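PDB 6TCV: endo-beta-N-acetylglucosaminidase F1 from Bacteroides thetaiotaomicron VPI-5482, which probably hydrolyses the linkage between the two core N-acetylglucosamines of high-mannose N-glycans, acting as an endo-beta-N-acetylglucosaminidase of the human gut microbiota. Local coordinates for residues Arg214-Cys219 against Ala273-Ala278; Lys243-Leu248 against Asp322-Val327. The protein carries 2 engineered substitutions. All blocks are in the same frame, centred on the assembly; numbering follows the deposited sequence. Where two conformers were deposited one is given.

Contact 1. Residues Arg214-Cys219 against Ala273-Ala278; sequences RPRVQC and AQYCKA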
ATOM      1  N   ARG A 214      25.097 -10.143   2.757  1.00 15.40           N
ATOM      2  CA  ARG A 214      23.810  -9.755   3.314  1.00 18.75           C
ATOM      3  C   ARG A 214      22.682 -10.024   2.334  1.00 16.50           C
ATOM      4  O   ARG A 214      22.912 -10.076   1.119  1.00 16.36           O
ATOM      5  CB  ARG A 214      23.783  -8.332   3.826  1.00 21.80           C
ATOM      6  CG  ARG A 214      24.018  -7.380   2.746  1.00 19.18           C
ATOM      7  CD  ARG A 214      23.980  -5.958   3.370  1.00 35.01           C
ATOM      8  NE  ARG A 214      22.632  -5.359   3.334  1.00 41.27           N
ATOM      9  CZ  ARG A 214      22.334  -4.106   3.721  1.00 50.77           C
ATOM     10  NH1 ARG A 214      21.054  -3.612   3.657  1.00 26.93           N
ATOM     11  NH2 ARG A 214      23.322  -3.348   4.196  1.00 47.10           N
ATOM     12  N   PRO A 215      21.437 -10.084   2.805  1.00 15.23           N
ATOM     13  CA  PRO A 215      20.310 -10.084   1.872  1.00 14.35           C
ATOM     14  C   PRO A 215      20.247  -8.786   1.085  1.00 14.96           C
ATOM     15  O   PRO A 215      20.692  -7.743   1.541  1.00 15.19           O
ATOM     16  CB  PRO A 215      19.087 -10.185   2.812  1.00 15.61           C
ATOM     17  CG  PRO A 215      19.673 -10.708   4.137  1.00 16.45           C
ATOM     18  CD  PRO A 215      21.005 -10.158   4.223  1.00 16.29           C
ATOM     19  N   ARG A 216      19.644  -8.837  -0.100  1.00 14.37           N
ATOM     20  CA  ARG A 216      19.395  -7.633  -0.887  1.00 13.36           C
ATOM     21  C   ARG A 216      18.085  -7.797  -1.643  1.00 15.52           C
ATOM     22  O   ARG A 216      17.577  -8.908  -1.847  1.00 14.59           O
ATOM     23  CB  ARG A 216      20.517  -7.441  -1.912  1.00 14.86           C
ATOM     24  CG  ARG A 216      20.573  -8.504  -3.034  1.00 15.72           C
ATOM     25  CD  ARG A 216      21.462  -8.200  -4.305  1.00 20.79           C
ATOM     26  NE  ARG A 216      21.158  -6.934  -4.932  1.00 21.49           N
ATOM     27  CZ  ARG A 216      22.024  -6.122  -5.487  1.00 28.99           C
ATOM     28  NH1 ARG A 216      23.311  -6.438  -5.509  1.00 32.86           N
ATOM     29  NH2 ARG A 216      21.602  -4.997  -6.051  1.00 33.83           N
ATOM     30  N   VAL A 217      17.559  -6.651  -2.073  1.00 13.78           N
ATOM     31  CA  VAL A 217      16.549  -6.631  -3.124  1.00 13.43           C
ATOM     32  C   VAL A 217      17.278  -6.965  -4.414  1.00 14.96           C
ATOM     33  O   VAL A 217      18.266  -6.306  -4.793  1.00 15.95           O
ATOM     34  CB  VAL A 217      15.912  -5.243  -3.205  1.00 14.49           C
ATOM     35  CG1 VAL A 217      14.931  -5.138  -4.365  1.00 15.86           C
ATOM     36  CG2 VAL A 217      15.232  -4.900  -1.911  1.00 14.29           C
ATOM     37  N   GLN A 218      16.789  -7.980  -5.111  1.00 14.53           N
ATOM     38  CA  GLN A 218      17.348  -8.414  -6.371  1.00 13.39           C
ATOM     39  C   GLN A 218      16.249  -8.307  -7.407  1.00 15.53           C
ATOM     40  O   GLN A 218      15.208  -8.974  -7.293  1.00 15.60           O
ATOM     41  CB  GLN A 218      17.859  -9.859  -6.234  1.00 16.90           C
ATOM     42  CG  GLN A 218      18.455 -10.406  -7.547  1.00 18.72           C
ATOM     43  CD  GLN A 218      18.969 -11.840  -7.440  1.00 23.38           C
ATOM     44  OE1 GLN A 218      19.924 -12.094  -6.710  1.00 27.71           O
ATOM     45  NE2 GLN A 218      18.385 -12.747  -8.195  1.00 25.06           N
ATOM     46  N   CYS A 219      16.511  -7.556  -8.464  1.00 14.81           N
ATOM     47  CA  CYS A 219      15.511  -7.270  -9.489  1.00 14.02           C
ATOM     48  C   CYS A 219      15.918  -8.011 -10.744  1.00 15.95           C
ATOM     49  O   CYS A 219      17.027  -7.836 -11.270  1.00 16.86           O
ATOM     50  CB  CYS A 219      15.484  -5.762  -9.776  1.00 15.01           C
ATOM     51  SG  CYS A 219      14.807  -4.814  -8.385  1.00 16.09           S
ATOM     52  N   ALA A 273      12.660   0.660   1.665  1.00 12.60           N
ATOM     53  CA  ALA A 273      12.248   2.046   1.701  1.00 13.13           C
ATOM     54  C   ALA A 273      13.082   2.866   0.747  1.00 13.24           C
ATOM     55  O   ALA A 273      12.582   3.817   0.133  1.00 13.89           O
ATOM     56  CB  ALA A 273      12.328   2.576   3.135  1.00 14.45           C
ATOM     57  N   GLN A 274      14.397   2.583   0.654  1.00 13.18           N
ATOM     58  CA  GLN A 274      15.254   3.339  -0.255  1.00 13.07           C
ATOM     59  C   GLN A 274      14.813   3.132  -1.691  1.00 12.46           C
ATOM     60  O   GLN A 274      14.800   4.092  -2.471  1.00 12.77           O
ATOM     61  CB  GLN A 274      16.703   2.873  -0.048  1.00 14.90           C
ATOM     62  CG  GLN A 274      17.701   3.737  -0.792  1.00 16.73           C
ATOM     63  CD  GLN A 274      17.879   3.392  -2.227  1.00 14.77           C
ATOM     64  OE1 GLN A 274      17.830   2.233  -2.594  1.00 17.35           O
ATOM     65  NE2 GLN A 274      18.122   4.416  -3.060  1.00 16.99           N
ATOM     66  N   TYR A 275      14.462   1.906  -2.057  1.00 12.68           N
ATOM     67  CA  TYR A 275      13.926   1.666  -3.410  1.00 13.24           C
ATOM     68  C   TYR A 275      12.666   2.497  -3.649  1.00 13.76           C
ATOM     69  O   TYR A 275      12.489   3.096  -4.712  1.00 13.75           O
ATOM     70  CB  TYR A 275      13.598   0.168  -3.635  1.00 14.21           C
ATOM     71  CG  TYR A 275      14.715  -0.629  -4.231  1.00 14.93           C
ATOM     72  CD1 TYR A 275      15.784  -1.016  -3.471  1.00 14.31           C
ATOM     73  CD2 TYR A 275      14.657  -1.027  -5.571  1.00 16.00           C
ATOM     74  CE1 TYR A 275      16.837  -1.742  -4.030  1.00 16.46           C
ATOM     75  CE2 TYR A 275      15.666  -1.741  -6.123  1.00 17.77           C
ATOM     76  CZ  TYR A 275      16.731  -2.100  -5.349  1.00 17.49           C
ATOM     77  OH  TYR A 275      17.791  -2.843  -5.890  1.00 22.34           O
ATOM     78  N   CYS A 276      11.764   2.540  -2.668  1.00 13.20           N
ATOM     79  CA  CYS A 276      10.503   3.254  -2.860  1.00 13.51           C
ATOM     80  C   CYS A 276      10.735   4.736  -2.956  1.00 13.96           C
ATOM     81  O   CYS A 276       9.976   5.434  -3.659  1.00 15.51           O
ATOM     82  CB  CYS A 276       9.525   2.883  -1.720  1.00 14.08           C
ATOM     83  SG  CYS A 276       8.905   1.197  -1.807  1.00 13.98           S
ATOM     84  N   LYS A 277      11.732   5.265  -2.275  1.00 13.80           N
ATOM     85  CA  LYS A 277      12.075   6.667  -2.393  1.00 15.24           C
ATOM     86  C   LYS A 277      12.747   6.947  -3.740  1.00 16.21           C
ATOM     87  O   LYS A 277      12.366   7.867  -4.476  1.00 16.50           O
ATOM     88  CB  LYS A 277      13.010   7.061  -1.236  1.00 16.37           C
ATOM     89  CG  LYS A 277      13.372   8.538  -1.241  1.00 21.08           C
ATOM     90  CD  LYS A 277      14.334   8.836  -0.111  1.00 24.14           C
ATOM     91  CE  LYS A 277      15.137  10.097  -0.345  1.00 42.48           C
ATOM     92  NZ  LYS A 277      14.256  11.243  -0.078  1.00 45.09           N
ATOM     93  N   ALA A 278      13.751   6.169  -4.101  1.00 14.74           N
ATOM     94  CA  ALA A 278      14.535   6.452  -5.311  1.00 15.98           C
ATOM     95  C   ALA A 278      13.690   6.376  -6.557  1.00 15.39           C
ATOM     96  O   ALA A 278      13.907   7.149  -7.499  1.00 17.34           O
ATOM     97  CB  ALA A 278      15.719   5.469  -5.393  1.00 17.16           C
TER
HETATM   98  O   HOH W   1      19.495  -3.795  -4.315  1.00 24.13           O
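Val217 on strand 214-218 and Tyr275 near the end of helix 262-278 mark the closest backbone approach, with Val217 CA 8.7 Å from Tyr275 CA, and the Tyr275 side chain spans the gap to reach Val217. The two side chains come from opposite directions. Val217 lays CG1 over one face of the ring, 3.9 Å from the Tyr275 centroid and 19° off the normal, a CH-pi contact displaced toward the hydroxyl-bearing end. A chi1 of 175° turns this methyl anti to the backbone nitrogen of Val217. Cys219 adds an oblique sulfur-aromatic contact, its SG lying 3.9 Å from Tyr275 CE2. Beyond the ring, the polar link is made through water. Tyr275 OH donates to a water in the plane of the ring, and this water in turn donates to Val217 O at 2.8 Å; Arg216 NH2 supplies a weak third bond. Val217 O also accepts Arg216 NE at 3.0 Å in a nearly straight bond (172°), the donor standing above the carbonyl plane, so one carbonyl serves both the guanidinium and the water. Glu271, one turn before Tyr275, takes the backbone N-H of Val217. Strand 214-218 pairs antiparallel with strand 198-209, and the contact thus seats a beta-hairpin extension of the nine-stranded mixed sheet on a flanking helix, with the Cys219 side chain about 8 Å from a bound mannose.

Contact 2. Residues Lys243-Leu248 against Asp322-Val327; sequences KVLLGL and DKLVTV
Side chains of Lys243, Leu245, Leu324 and Thr326 make a packing contact on the inward side of two strands that are not neighbours in the sheet: strand 283-287 runs between strands 243-249 and 324-329, in parallel with both. The segment axes come within 8.9 Å and are inclined at 49°, in a curled sheet consistent with the beta/alpha barrel of family 18 glycoside hydrolases. Leu245 and Leu324 each start toward the other strand, and their side chains cross at about a right angle, Leu245 CD2 lying 4.1 Å from Leu324 CD1. The other branch of Leu245 meets Thr326 tip to tip, its CD1 standing 3.7 Å from Thr326 OG1 and 4.0 Å from Thr326 CG2. A chi1 of 74° sets the threonine hydroxyl and methyl so that both border this leucine methyl. Toward the start of strand 243-249, the aliphatic part of Lys243 passes across Leu324, Lys243 CD coming closest to Leu324 CD1; the tightness there is doubtful, since it rests on one of two lysine conformers. This end is less buried than the Leu245-Thr326 part. The lysine chain bends at its end, and NZ forms a salt bridge with Glu38 of the N-terminal domain. The contact is largely apolar, without a direct polar bond between the two strands; Thr326 OG1 merely borders the leucine methyl, and instead links its strand to Val284 O on the adjoining strand 283-287 and, through Tyr171 OH, to strand 169-175.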
ATOM      1  N   LYS A 243      -1.820   3.979  -6.732  0.52 12.12           N
ATOM      2  CA  LYS A 243      -0.637   3.729  -5.915  0.52 12.63           C
ATOM      3  C   LYS A 243       0.100   2.517  -6.462  0.52 13.07           C
ATOM      4  O   LYS A 243      -0.488   1.423  -6.564  0.52 13.08           O
ATOM      5  CB  LYS A 243      -1.034   3.480  -4.465  0.52 14.79           C
ATOM      6  CG  LYS A 243      -1.679   4.677  -3.801  0.52 15.45           C
ATOM      7  CD  LYS A 243      -2.005   4.379  -2.351  0.52 17.53           C
ATOM      8  CE  LYS A 243      -2.366   5.653  -1.597  0.52 21.69           C
ATOM      9  NZ  LYS A 243      -3.538   6.304  -2.185  0.52 27.39           N
ATOM     10  N   VAL A 244       1.395   2.705  -6.771  1.00 11.39           N
ATOM     11  CA  VAL A 244       2.228   1.684  -7.394  1.00 11.58           C
ATOM     12  C   VAL A 244       3.165   1.132  -6.334  1.00 11.15           C
ATOM     13  O   VAL A 244       4.009   1.868  -5.806  1.00 12.11           O
ATOM     14  CB  VAL A 244       2.999   2.220  -8.597  1.00 11.76           C
ATOM     15  CG1 VAL A 244       3.919   1.132  -9.154  1.00 13.54           C
ATOM     16  CG2 VAL A 244       2.051   2.726  -9.665  1.00 12.97           C
ATOM     17  N   LEU A 245       3.034  -0.152  -6.021  1.00 10.99           N
ATOM     18  CA  LEU A 245       3.843  -0.800  -5.001  1.00 11.41           C
ATOM     19  C   LEU A 245       4.856  -1.715  -5.661  1.00 12.00           C
ATOM     20  O   LEU A 245       4.571  -2.378  -6.661  1.00 12.43           O
ATOM     21  CB  LEU A 245       3.003  -1.659  -4.057  1.00 11.82           C
ATOM     22  CG  LEU A 245       1.747  -1.034  -3.472  1.00 12.61           C
ATOM     23  CD1 LEU A 245       1.113  -1.912  -2.426  1.00 12.55           C
ATOM     24  CD2 LEU A 245       2.018   0.338  -2.891  1.00 13.75           C
ATOM     25  N   LEU A 246       6.031  -1.828  -5.038  1.00 11.09           N
ATOM     26  CA  LEU A 246       6.998  -2.843  -5.438  1.00 12.37           C
ATOM     27  C   LEU A 246       6.636  -4.146  -4.740  1.00 11.41           C
ATOM     28  O   LEU A 246       6.490  -4.186  -3.511  1.00 12.32           O
ATOM     29  CB  LEU A 246       8.407  -2.410  -5.041  1.00 12.74           C
ATOM     30  CG  LEU A 246       9.554  -3.322  -5.543  1.00 12.94           C
ATOM     31  CD1 LEU A 246       9.583  -3.369  -7.070  1.00 14.07           C
ATOM     32  CD2 LEU A 246      10.867  -2.827  -4.950  1.00 15.79           C
ATOM     33  N   GLY A 247       6.437  -5.217  -5.502  1.00 11.58           N
ATOM     34  CA  GLY A 247       6.278  -6.530  -4.895  1.00 11.69           C
ATOM     35  C   GLY A 247       7.644  -7.112  -4.555  1.00 11.04           C
ATOM     36  O   GLY A 247       8.589  -6.998  -5.331  1.00 12.48           O
ATOM     37  N   LEU A 248       7.710  -7.752  -3.382  1.00 12.11           N
ATOM     38  CA  LEU A 248       8.869  -8.533  -2.952  1.00 12.40           C
ATOM     39  C   LEU A 248       8.425  -9.970  -2.748  1.00 12.48           C
ATOM     40  O   LEU A 248       7.355 -10.226  -2.167  1.00 12.78           O
ATOM     41  CB  LEU A 248       9.470  -7.966  -1.657  1.00 11.65           C
ATOM     42  CG  LEU A 248      10.701  -7.095  -1.798  1.00 13.24           C
ATOM     43  CD1 LEU A 248      11.871  -7.852  -2.423  1.00 14.47           C
ATOM     44  CD2 LEU A 248      10.408  -5.818  -2.559  1.00 13.33           C
ATOM     45  N   ASP A 322       4.793   7.161   5.567  0.60 13.35           N
ATOM     46  CA  ASP A 322       3.699   7.659   4.730  0.60 14.76           C
ATOM     47  C   ASP A 322       3.332   6.715   3.585  0.60 14.25           C
ATOM     48  O   ASP A 322       2.389   7.026   2.856  0.60 16.15           O
ATOM     49  CB  ASP A 322       4.027   9.064   4.198  0.60 15.82           C
ATOM     50  CG  ASP A 322       5.271   9.079   3.354  0.60 14.89           C
ATOM     51  OD1 ASP A 322       6.201   8.312   3.626  0.60 15.17           O
ATOM     52  OD2 ASP A 322       5.341   9.938   2.445  0.60 19.76           O
ATOM     53  N   LYS A 323       4.033   5.590   3.423  1.00 13.45           N
ATOM     54  CA  LYS A 323       3.802   4.666   2.314  1.00 13.50           C
ATOM     55  C   LYS A 323       3.139   3.387   2.801  1.00 13.07           C
ATOM     56  O   LYS A 323       3.091   3.109   4.005  1.00 14.54           O
ATOM     57  CB  LYS A 323       5.130   4.359   1.612  1.00 15.39           C
ATOM     58  CG  LYS A 323       5.749   5.603   0.984  1.00 15.36           C
ATOM     59  CD  LYS A 323       6.925   5.305   0.074  1.00 15.80           C
ATOM     60  CE  LYS A 323       7.492   6.533  -0.601  1.00 20.28           C
ATOM     61  NZ  LYS A 323       8.361   7.242   0.336  1.00 23.16           N
ATOM     62  N   LEU A 324       2.591   2.620   1.864  1.00 12.85           N
ATOM     63  CA  LEU A 324       1.840   1.427   2.198  1.00 12.42           C
ATOM     64  C   LEU A 324       2.751   0.240   2.480  1.00 12.73           C
ATOM     65  O   LEU A 324       3.657  -0.060   1.696  1.00 12.88           O
ATOM     66  CB  LEU A 324       0.883   1.068   1.066  1.00 14.26           C
ATOM     67  CG  LEU A 324      -0.215   2.099   0.828  1.00 13.87           C
ATOM     68  CD1 LEU A 324      -0.966   1.732  -0.446  1.00 17.86           C
ATOM     69  CD2 LEU A 324      -1.208   2.141   1.982  1.00 16.53           C
ATOM     70  N   VAL A 325       2.494  -0.462   3.586  1.00 12.07           N
ATOM     71  CA  VAL A 325       3.106  -1.753   3.888  1.00 12.25           C
ATOM     72  C   VAL A 325       2.002  -2.783   3.834  1.00 12.57           C
ATOM     73  O   VAL A 325       1.026  -2.707   4.601  1.00 12.77           O
ATOM     74  CB  VAL A 325       3.839  -1.730   5.226  1.00 13.14           C
ATOM     75  CG1 VAL A 325       4.414  -3.103   5.588  1.00 13.97           C
ATOM     76  CG2 VAL A 325       4.934  -0.676   5.192  1.00 14.03           C
ATOM     77  N   THR A 326       2.116  -3.693   2.891  1.00 11.76           N
ATOM     78  CA  THR A 326       1.032  -4.622   2.617  1.00 13.19           C
ATOM     79  C   THR A 326       1.607  -6.025   2.514  1.00 11.88           C
ATOM     80  O   THR A 326       2.791  -6.202   2.202  1.00 12.65           O
ATOM     81  CB  THR A 326       0.246  -4.255   1.338  1.00 12.12           C
ATOM     82  OG1 THR A 326       0.998  -4.557   0.155  1.00 12.06           O
ATOM     83  CG2 THR A 326      -0.118  -2.796   1.306  1.00 13.40           C
ATOM     84  N   VAL A 327       0.775  -7.022   2.768  1.00 11.59           N
ATOM     85  CA  VAL A 327       1.201  -8.416   2.797  1.00 12.25           C
ATOM     86  C   VAL A 327       0.202  -9.311   2.074  1.00 12.72           C
ATOM     87  O   VAL A 327      -1.010  -9.093   2.094  1.00 13.19           O
ATOM     88  CB  VAL A 327       1.512  -8.967   4.188  1.00 14.51           C
ATOM     89  CG1 VAL A 327       2.606  -8.167   4.833  1.00 15.25           C
ATOM     90  CG2 VAL A 327       0.282  -8.954   5.036  1.00 16.62           C
TER

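Contact 2 lies on the inward side of the strands, its centre about 4 Å from the centre of the chain and its Leu245-Thr326 part buried, whereas the centre of contact 1 lies about 16 Å from it, with only Val217 fully buried among its touching residues. The chemistry follows: aliphatic side chains and one threonine meet in contact 2, while contact 1 mixes aromatic, sulfur and water-mediated interactions. Both reach the same sheet, and strand 243-249 leads along the chain into helix 262-278. Their centres are 13 Å apart, yet they touch: Tyr275 CD2 lies 4.2 Å from Leu246 CD2, and Cys276 CB lies 4.0 Å from Lys323 CD. The helix thereby packs against both segments of contact 2 while its Tyr275 also meets strand 214-218.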